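Local structure of beta-fructofuranosidase (Arthrobacter, 3WPU) at residues Q62-M67 with S433-I438; Y120-A123 with E129-E132; G404-P409 with G416-Y421. The protein is a beta-fructofuranosidase, a carbohydrate-active enzyme of the levansucrase/invertase family, which is built on a five-bladed beta-propeller. All coordinates share one frame; numbering follows the deposited sequence. Where two conformers were deposited one is given.

Contact 1 (Q62-M67 with S433-I438); sequences QDFPDM and SFIDTI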
loop_
_atom_site.group_PDB
_atom_site.type_symbol
_atom_site.label_atom_id
_atom_site.label_comp_id
_atom_site.label_asym_id
_atom_site.label_seq_id
_atom_site.Cartn_x
_atom_site.Cartn_y
_atom_site.Cartn_z
ATOM N N GLN A 62 -3.062 20.943 -9.370
ATOM C CA GLN A 62 -2.007 20.683 -10.341
ATOM C C GLN A 62 -0.707 21.373 -9.969
ATOM O O GLN A 62 0.355 20.940 -10.404
ATOM C CB GLN A 62 -2.448 21.106 -11.749
ATOM C CG GLN A 62 -1.537 20.556 -12.836
ATOM C CD GLN A 62 -2.138 20.594 -14.229
ATOM O OE1 GLN A 62 -3.333 20.391 -14.415
ATOM N NE2 GLN A 62 -1.295 20.818 -15.222
ATOM N N ASP A 63 -0.809 22.442 -9.184
ATOM C CA ASP A 63 0.363 23.115 -8.622
ATOM C C ASP A 63 0.631 22.517 -7.259
ATOM O O ASP A 63 0.018 22.914 -6.250
ATOM C CB ASP A 63 0.123 24.618 -8.527
ATOM C CG ASP A 63 -0.179 25.223 -9.871
ATOM O OD1 ASP A 63 0.774 25.401 -10.655
ATOM O OD2 ASP A 63 -1.370 25.487 -10.140
ATOM N N PHE A 64 1.510 21.533 -7.234
ATOM C CA PHE A 64 1.825 20.856 -5.994
ATOM C C PHE A 64 3.294 21.100 -5.675
ATOM O O PHE A 64 4.108 21.271 -6.585
ATOM C CB PHE A 64 1.510 19.366 -6.098
ATOM C CG PHE A 64 2.018 18.706 -7.364
ATOM C CD1 PHE A 64 3.339 18.278 -7.455
ATOM C CD2 PHE A 64 1.180 18.523 -8.462
ATOM C CE1 PHE A 64 3.795 17.646 -8.596
ATOM C CE2 PHE A 64 1.637 17.907 -9.612
ATOM C CZ PHE A 64 2.956 17.480 -9.691
ATOM N N PRO A 65 3.635 21.116 -4.379
ATOM C CA PRO A 65 5.033 21.129 -3.992
ATOM C C PRO A 65 5.669 19.755 -4.214
ATOM O O PRO A 65 4.962 18.730 -4.395
ATOM C CB PRO A 65 4.973 21.471 -2.518
ATOM C CG PRO A 65 3.694 20.825 -2.058
ATOM C CD PRO A 65 2.742 20.937 -3.218
ATOM N N ASP A 66 6.993 19.747 -4.202
ATOM C CA ASP A 66 7.775 18.510 -4.319
ATOM C C ASP A 66 8.519 18.226 -3.016
ATOM O O ASP A 66 9.275 19.062 -2.506
ATOM C CB ASP A 66 8.701 18.556 -5.517
ATOM C CG ASP A 66 9.436 17.256 -5.713
ATOM O OD1 ASP A 66 9.018 16.465 -6.577
ATOM O OD2 ASP A 66 10.426 17.043 -4.981
ATOM N N MET A 67 8.284 17.042 -2.452
ATOM C CA MET A 67 8.766 16.721 -1.126
ATOM C C MET A 67 10.287 16.571 -1.010
ATOM O O MET A 67 10.840 16.682 0.089
ATOM C CB MET A 67 8.110 15.418 -0.692
ATOM C CG MET A 67 8.598 14.173 -1.462
ATOM S SD MET A 67 7.588 12.712 -1.112
ATOM C CE MET A 67 8.030 12.229 0.553
ATOM N N SER A 433 -0.768 8.925 -0.478
ATOM C CA SER A 433 -0.637 8.393 -1.833
ATOM C C SER A 433 0.383 9.260 -2.572
ATOM O O SER A 433 0.690 10.334 -2.079
ATOM C CB SER A 433 -1.989 8.472 -2.560
ATOM O OG SER A 433 -2.488 9.798 -2.658
ATOM N N PHE A 434 0.886 8.786 -3.712
ATOM C CA PHE A 434 1.783 9.608 -4.534
ATOM C C PHE A 434 1.057 10.061 -5.762
ATOM O O PHE A 434 0.170 9.399 -6.286
ATOM C CB PHE A 434 3.081 8.855 -4.885
ATOM C CG PHE A 434 2.966 7.931 -6.076
ATOM C CD1 PHE A 434 3.155 8.382 -7.370
ATOM C CD2 PHE A 434 2.615 6.601 -5.918
ATOM C CE1 PHE A 434 3.035 7.524 -8.459
ATOM C CE2 PHE A 434 2.487 5.736 -6.993
ATOM C CZ PHE A 434 2.672 6.200 -8.280
ATOM N N ILE A 435 1.536 11.174 -6.307
ATOM C CA ILE A 435 0.971 11.743 -7.530
ATOM C C ILE A 435 1.623 11.167 -8.784
ATOM O O ILE A 435 2.865 11.156 -8.909
ATOM C CB ILE A 435 1.204 13.263 -7.544
ATOM C CG1 ILE A 435 0.483 13.936 -6.374
ATOM C CG2 ILE A 435 0.719 13.855 -8.866
ATOM C CD1 ILE A 435 0.793 15.408 -6.193
ATOM N N ASP A 436 0.804 10.690 -9.715
ATOM C CA ASP A 436 1.352 10.119 -10.929
ATOM C C ASP A 436 1.248 11.198 -11.990
ATOM O O ASP A 436 2.276 11.746 -12.408
ATOM C CB ASP A 436 0.649 8.831 -11.337
ATOM C CG ASP A 436 1.356 8.117 -12.483
ATOM O OD1 ASP A 436 2.253 8.700 -13.124
ATOM O OD2 ASP A 436 0.981 6.977 -12.764
ATOM N N THR A 437 0.021 11.530 -12.392
ATOM C CA THR A 437 -0.194 12.622 -13.363
ATOM C C THR A 437 -1.365 13.509 -12.943
ATOM O O THR A 437 -2.354 13.006 -12.453
ATOM C CB THR A 437 -0.508 12.051 -14.742
ATOM O OG1 THR A 437 0.586 11.262 -15.167
ATOM C CG2 THR A 437 -0.785 13.171 -15.813
ATOM N N ILE A 438 -1.270 14.817 -13.188
ATOM C CA ILE A 438 -2.414 15.708 -13.051
ATOM C C ILE A 438 -2.419 16.587 -14.284
ATOM O O ILE A 438 -1.384 17.135 -14.630
ATOM C CB ILE A 438 -2.356 16.597 -11.795
ATOM C CG1 ILE A 438 -2.358 15.712 -10.539
ATOM C CG2 ILE A 438 -3.539 17.547 -11.763
ATOM C CD1 ILE A 438 -2.167 16.468 -9.238
#

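Contact 2 (Y120-A123 with E129-E132); sequences YRPA and ERPE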
loop_
_atom_site.group_PDB
_atom_site.type_symbol
_atom_site.label_atom_id
_atom_site.label_comp_id
_atom_site.label_asym_id
_atom_site.label_seq_id
_atom_site.Cartn_x
_atom_site.Cartn_y
_atom_site.Cartn_z
ATOM N N TYR A 120 13.089 11.781 6.671
ATOM C CA TYR A 120 12.793 12.026 8.077
ATOM C C TYR A 120 12.424 13.482 8.327
ATOM O O TYR A 120 12.751 14.388 7.517
ATOM C CB TYR A 120 13.958 11.590 8.953
ATOM C CG TYR A 120 15.267 12.271 8.647
ATOM C CD1 TYR A 120 15.619 13.452 9.281
ATOM C CD2 TYR A 120 16.172 11.699 7.747
ATOM C CE1 TYR A 120 16.833 14.067 9.012
ATOM C CE2 TYR A 120 17.374 12.315 7.463
ATOM C CZ TYR A 120 17.704 13.477 8.103
ATOM O OH TYR A 120 18.925 14.069 7.814
ATOM N N ARG A 121 11.695 13.708 9.410
ATOM C CA ARG A 121 11.321 15.062 9.817
ATOM C C ARG A 121 11.021 15.051 11.302
ATOM O O ARG A 121 10.739 13.995 11.866
ATOM C CB ARG A 121 10.123 15.581 9.016
ATOM C CG ARG A 121 8.800 14.926 9.364
ATOM C CD ARG A 121 7.656 15.413 8.483
ATOM N NE ARG A 121 6.409 14.732 8.849
ATOM C CZ ARG A 121 5.231 14.955 8.283
ATOM N NH1 ARG A 121 5.095 15.846 7.312
ATOM N NH2 ARG A 121 4.186 14.252 8.670
ATOM N N PRO A 122 11.065 16.224 11.938
ATOM C CA PRO A 122 10.760 16.282 13.368
ATOM C C PRO A 122 9.344 15.782 13.687
ATOM O O PRO A 122 8.374 16.106 12.995
ATOM C CB PRO A 122 10.876 17.775 13.685
ATOM C CG PRO A 122 11.791 18.312 12.630
ATOM C CD PRO A 122 11.400 17.547 11.397
ATOM N N ALA A 123 9.243 14.990 14.741
ATOM C CA ALA A 123 7.974 14.515 15.239
ATOM C C ALA A 123 7.185 15.634 15.951
ATOM O O ALA A 123 7.756 16.628 16.416
ATOM C CB ALA A 123 8.204 13.344 16.195
ATOM N N GLU A 129 1.386 23.530 10.531
ATOM C CA GLU A 129 2.556 24.299 10.959
ATOM C C GLU A 129 3.866 23.801 10.320
ATOM O O GLU A 129 4.937 24.362 10.553
ATOM C CB GLU A 129 2.669 24.267 12.477
ATOM C CG GLU A 129 1.475 24.877 13.195
ATOM C CD GLU A 129 1.571 24.748 14.707
ATOM O OE1 GLU A 129 0.529 24.504 15.360
ATOM O OE2 GLU A 129 2.690 24.885 15.241
ATOM N N ARG A 130 3.787 22.764 9.499
ATOM C CA ARG A 130 4.978 22.301 8.811
ATOM C C ARG A 130 5.200 23.092 7.540
ATOM O O ARG A 130 4.284 23.746 7.063
ATOM C CB ARG A 130 4.850 20.828 8.490
ATOM C CG ARG A 130 4.899 19.962 9.734
ATOM C CD ARG A 130 5.046 18.528 9.302
ATOM N NE ARG A 130 4.950 17.578 10.404
ATOM C CZ ARG A 130 5.958 17.178 11.170
ATOM N NH1 ARG A 130 7.184 17.658 11.013
ATOM N NH2 ARG A 130 5.714 16.295 12.126
ATOM N N PRO A 131 6.412 23.021 6.977
ATOM C CA PRO A 131 6.615 23.625 5.670
ATOM C C PRO A 131 5.607 23.064 4.668
ATOM O O PRO A 131 5.108 21.940 4.860
ATOM C CB PRO A 131 8.047 23.205 5.306
ATOM C CG PRO A 131 8.708 22.957 6.626
ATOM C CD PRO A 131 7.639 22.381 7.490
ATOM N N GLU A 132 5.323 23.832 3.624
ATOM C CA GLU A 132 4.301 23.467 2.653
ATOM C C GLU A 132 4.543 22.074 2.059
ATOM O O GLU A 132 3.590 21.311 1.878
ATOM C CB GLU A 132 4.228 24.499 1.519
ATOM C CG GLU A 132 2.997 24.313 0.644
ATOM C CD GLU A 132 3.090 25.021 -0.694
ATOM O OE1 GLU A 132 4.219 25.311 -1.152
ATOM O OE2 GLU A 132 2.024 25.247 -1.305
#

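Contact 3 (G404-P409 with G416-Y421); sequences GQPFAP and GHFQAY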
loop_
_atom_site.group_PDB
_atom_site.type_symbol
_atom_site.label_atom_id
_atom_site.label_comp_id
_atom_site.label_asym_id
_atom_site.label_seq_id
_atom_site.Cartn_x
_atom_site.Cartn_y
_atom_site.Cartn_z
ATOM N N GLY A 404 -7.533 6.792 -20.910
ATOM C CA GLY A 404 -6.211 7.263 -21.305
ATOM C C GLY A 404 -5.087 6.619 -20.511
ATOM O O GLY A 404 -5.262 5.544 -19.900
ATOM N N GLN A 405 -3.941 7.291 -20.474
ATOM C CA GLN A 405 -2.772 6.830 -19.713
ATOM C C GLN A 405 -2.097 7.993 -19.009
ATOM O O GLN A 405 -2.238 9.143 -19.421
ATOM C CB GLN A 405 -1.732 6.174 -20.621
ATOM C CG GLN A 405 -2.179 4.922 -21.319
ATOM C CD GLN A 405 -2.494 3.804 -20.356
ATOM O OE1 GLN A 405 -1.897 3.700 -19.281
ATOM N NE2 GLN A 405 -3.440 2.951 -20.739
ATOM N N PRO A 406 -1.331 7.706 -17.943
ATOM C CA PRO A 406 -0.657 8.782 -17.225
ATOM C C PRO A 406 0.325 9.598 -18.076
ATOM O O PRO A 406 0.660 10.707 -17.698
ATOM C CB PRO A 406 0.096 8.070 -16.097
ATOM C CG PRO A 406 -0.403 6.686 -16.080
ATOM C CD PRO A 406 -1.236 6.401 -17.257
ATOM N N PHE A 407 0.769 9.025 -19.200
ATOM C CA PHE A 407 1.670 9.686 -20.129
ATOM C C PHE A 407 0.921 10.205 -21.355
ATOM O O PHE A 407 1.526 10.810 -22.229
ATOM C CB PHE A 407 2.804 8.744 -20.557
ATOM C CG PHE A 407 2.335 7.390 -20.988
ATOM C CD1 PHE A 407 1.841 7.178 -22.274
ATOM C CD2 PHE A 407 2.350 6.328 -20.091
ATOM C CE1 PHE A 407 1.392 5.926 -22.662
ATOM C CE2 PHE A 407 1.894 5.078 -20.476
ATOM C CZ PHE A 407 1.415 4.870 -21.756
ATOM N N ALA A 408 -0.397 10.009 -21.389
ATOM C CA ALA A 408 -1.223 10.408 -22.547
ATOM C C ALA A 408 -2.695 10.500 -22.121
ATOM O O ALA A 408 -3.477 9.572 -22.362
ATOM C CB ALA A 408 -1.040 9.407 -23.686
ATOM N N PRO A 409 -3.060 11.600 -21.428
ATOM C CA PRO A 409 -4.429 11.720 -20.950
ATOM C C PRO A 409 -5.437 11.754 -22.079
ATOM O O PRO A 409 -5.161 12.322 -23.136
ATOM C CB PRO A 409 -4.431 13.049 -20.188
ATOM C CG PRO A 409 -3.022 13.265 -19.799
ATOM C CD PRO A 409 -2.194 12.662 -20.883
ATOM N N GLY A 416 -7.807 14.650 -13.013
ATOM C CA GLY A 416 -7.339 13.970 -11.790
ATOM C C GLY A 416 -7.414 12.463 -11.860
ATOM O O GLY A 416 -7.213 11.787 -10.842
ATOM N N HIS A 417 -7.707 11.904 -13.027
ATOM C CA HIS A 417 -7.862 10.453 -13.217
ATOM C C HIS A 417 -6.657 9.665 -12.711
ATOM O O HIS A 417 -6.830 8.555 -12.207
ATOM C CB HIS A 417 -8.051 10.175 -14.708
ATOM C CG HIS A 417 -8.559 8.816 -15.051
ATOM N ND1 HIS A 417 -7.722 7.759 -15.333
ATOM C CD2 HIS A 417 -9.815 8.377 -15.292
ATOM C CE1 HIS A 417 -8.447 6.710 -15.691
ATOM N NE2 HIS A 417 -9.719 7.062 -15.674
ATOM N N PHE A 418 -5.464 10.233 -12.810
ATOM C CA PHE A 418 -4.236 9.589 -12.350
ATOM C C PHE A 418 -3.543 10.370 -11.232
ATOM O O PHE A 418 -2.328 10.261 -11.047
ATOM C CB PHE A 418 -3.275 9.407 -13.519
ATOM C CG PHE A 418 -3.848 8.610 -14.666
ATOM C CD1 PHE A 418 -4.109 7.247 -14.518
ATOM C CD2 PHE A 418 -4.104 9.204 -15.894
ATOM C CE1 PHE A 418 -4.605 6.494 -15.572
ATOM C CE2 PHE A 418 -4.608 8.447 -16.951
ATOM C CZ PHE A 418 -4.878 7.102 -16.782
ATOM N N GLN A 419 -4.302 11.161 -10.476
ATOM C CA GLN A 419 -3.715 12.089 -9.509
ATOM C C GLN A 419 -3.028 11.405 -8.356
ATOM O O GLN A 419 -2.225 12.027 -7.671
ATOM C CB GLN A 419 -4.761 13.065 -8.944
ATOM C CG GLN A 419 -5.796 12.392 -8.047
ATOM C CD GLN A 419 -6.802 13.368 -7.472
ATOM O OE1 GLN A 419 -7.034 14.454 -8.014
ATOM N NE2 GLN A 419 -7.376 13.003 -6.345
ATOM N N ALA A 420 -3.408 10.151 -8.108
ATOM C CA ALA A 420 -2.962 9.431 -6.925
ATOM C C ALA A 420 -2.837 7.941 -7.231
ATOM O O ALA A 420 -3.651 7.367 -7.968
ATOM C CB ALA A 420 -3.953 9.655 -5.786
ATOM N N TYR A 421 -1.796 7.330 -6.676
ATOM C CA TYR A 421 -1.631 5.882 -6.713
ATOM C C TYR A 421 -0.829 5.387 -5.493
ATOM O O TYR A 421 -0.344 6.197 -4.676
ATOM C CB TYR A 421 -1.060 5.370 -8.065
ATOM C CG TYR A 421 -1.509 3.958 -8.320
ATOM C CD1 TYR A 421 -2.852 3.676 -8.495
ATOM C CD2 TYR A 421 -0.607 2.897 -8.296
ATOM C CE1 TYR A 421 -3.298 2.385 -8.671
ATOM C CE2 TYR A 421 -1.043 1.584 -8.435
ATOM C CZ TYR A 421 -2.388 1.330 -8.637
ATOM O OH TYR A 421 -2.874 0.032 -8.809
#

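Contact 1 (Q62-M67 with S433-I438)
The aromatic ring of F64 is met by two isoleucine tips, CD1 of I435 and CD1 of I438, while Q62 lies alongside the CG2 branch and carbonyl of I438. Tracing F64 outward, CB already touches I435 CD1 at 4.0 Å. The next atom, CG, comes closest of all to that methyl, with F64 CG and I435 CD1 3.7 Å apart. Beyond it the ring divides: CD1 and CD2 both remain near I435 CD1, but CD2 also reaches I438 CD1 at 4.0 Å, and F64 CE2 lies 4.1 Å from the same I438 atom. The first torsion of F64 (chi1 47°) sets CG between the backbone N and the carbonyl carbon, and this presents a ring face to I435. The I435 methyl forms a CH-pi contact, 3.9 Å from the ring centroid and 20° off the normal, displaced toward the CB end of the ring. I438 CD1 approaches the same ring obliquely. With its other branch I438 receives Q62, whose CB lies 3.7 Å from I438 CG2. From there the extended glutamine runs past the I438 carbonyl, and its NE2 finds a hydrogen-bond partner in D443 O. V445 also touches both Q62 and F64, and W481 packs on F64. An irregular segment ahead of strand 72-81 thus packs, largely through apolar groups and with the aliphatic part of Q62 on I438, against the first strand of the small antiparallel hairpin 437-438/443-446 and against I435 just before it, within the levansucrase/invertase propeller fold.

Contact 2 (Y120-A123 with E129-E132)
The carbonyl oxygen of P122 is gripped end-on by both terminal nitrogens of R130, with NH1 and NH2 each 2.8 Å from P122 O. This fork ties the end of strand 115-122 to the loop that leads into its antiparallel neighbour, strand 137-141, so that the connection within the propeller sheet is fastened back onto the strand it leaves. P122 O lies almost in the guanidinium plane, and both donors lie in the carbonyl plane. Sharing one acceptor bends the two bonds, to N-H...O angles of 143° for NH2 and 144° for NH1. R121 stacks on a face of the same guanidinium: the two flat groups are nearly parallel, with centres 3.7 Å apart. The two side chains cross at about a right angle, and the stack is possible because R130, extended as far as NE, turns its last torsion to -87° and swings the guanidinium flat over R121. The pairing of two cations is probably eased by nearby carboxylates. R121 NE forms a salt bridge with E94 OE1 and R121 NH2 one with D483, while R130 NH2 makes only a long, weak ion pair with E94. R121 NH1 is also bonded to G134 O, later in the same loop. Contact extends past the guanidinium into the chain of R130, where CD rests over the R121 group, 3.3 Å from R121 NH1.

Contact 3 (G404-P409 with G416-Y421)
F418 spreads one face of its ring over P406, and its CE2 corner meets the Q405 backbone obliquely. The pyrrolidine meets the phenyl through CD, which stands 3.8 Å from the ring centroid and 13° off the normal, a CH-pi contact over the face. P406 CD is also 3.7 Å from F418 CZ, whereas P406 CG reaches back only to the CG and CD1 side of the ring. At the oblique corner F418 CE2 packs tightly on the peptide, 3.3 Å from Q405 C. The G404 carbonyl comes to the ring edge near its plane, with G404 O 3.5 Å from F418 CZ. H417 ND1 lies over the opposite face near its rim, with F418 CD1 at the edge of the imidazole. With chi1 at -57°, F418 CG stands anti to its own carbonyl carbon, and the ring projects from the turn toward the proline. Both partners sit in type I turns: P406 follows Q405 in the Q405-A408 turn, closed by A408 N to Q405 O at 2.8 Å, and F418 is the third residue of G416-Q419. T437 is shared, taking a hydrogen bond with P406 O and a backbone bond with F418. The arrangement is a proline-aromatic CH-pi contact between two type I turns, within the long connection from strand 391-394 to strand 423-425, which belong to different sheets of the propeller.

How the contacts relate
All three contacts are only partly buried, yet contacts 1 and 3 rest on a common element. Segment 433-438 joins them: T437 meets both turns of contact 3, and F434 O probably bonds Y421 N at 2.9 Å. Their own pairings are mainly apolar, a methyl or a proline carbon set over an aromatic face. Contact 2, the farthest from the chain centre, relies instead on charged groups, carbonyl hydrogen bonds and neighbouring carboxylates. It touches contact 1 only lightly, through P65 and E132, and stays about 15 Å from contact 3 at the nearest atoms. Contacts 2 and 3 tie short-range loops, whereas contact 1 joins segments 366 residues apart.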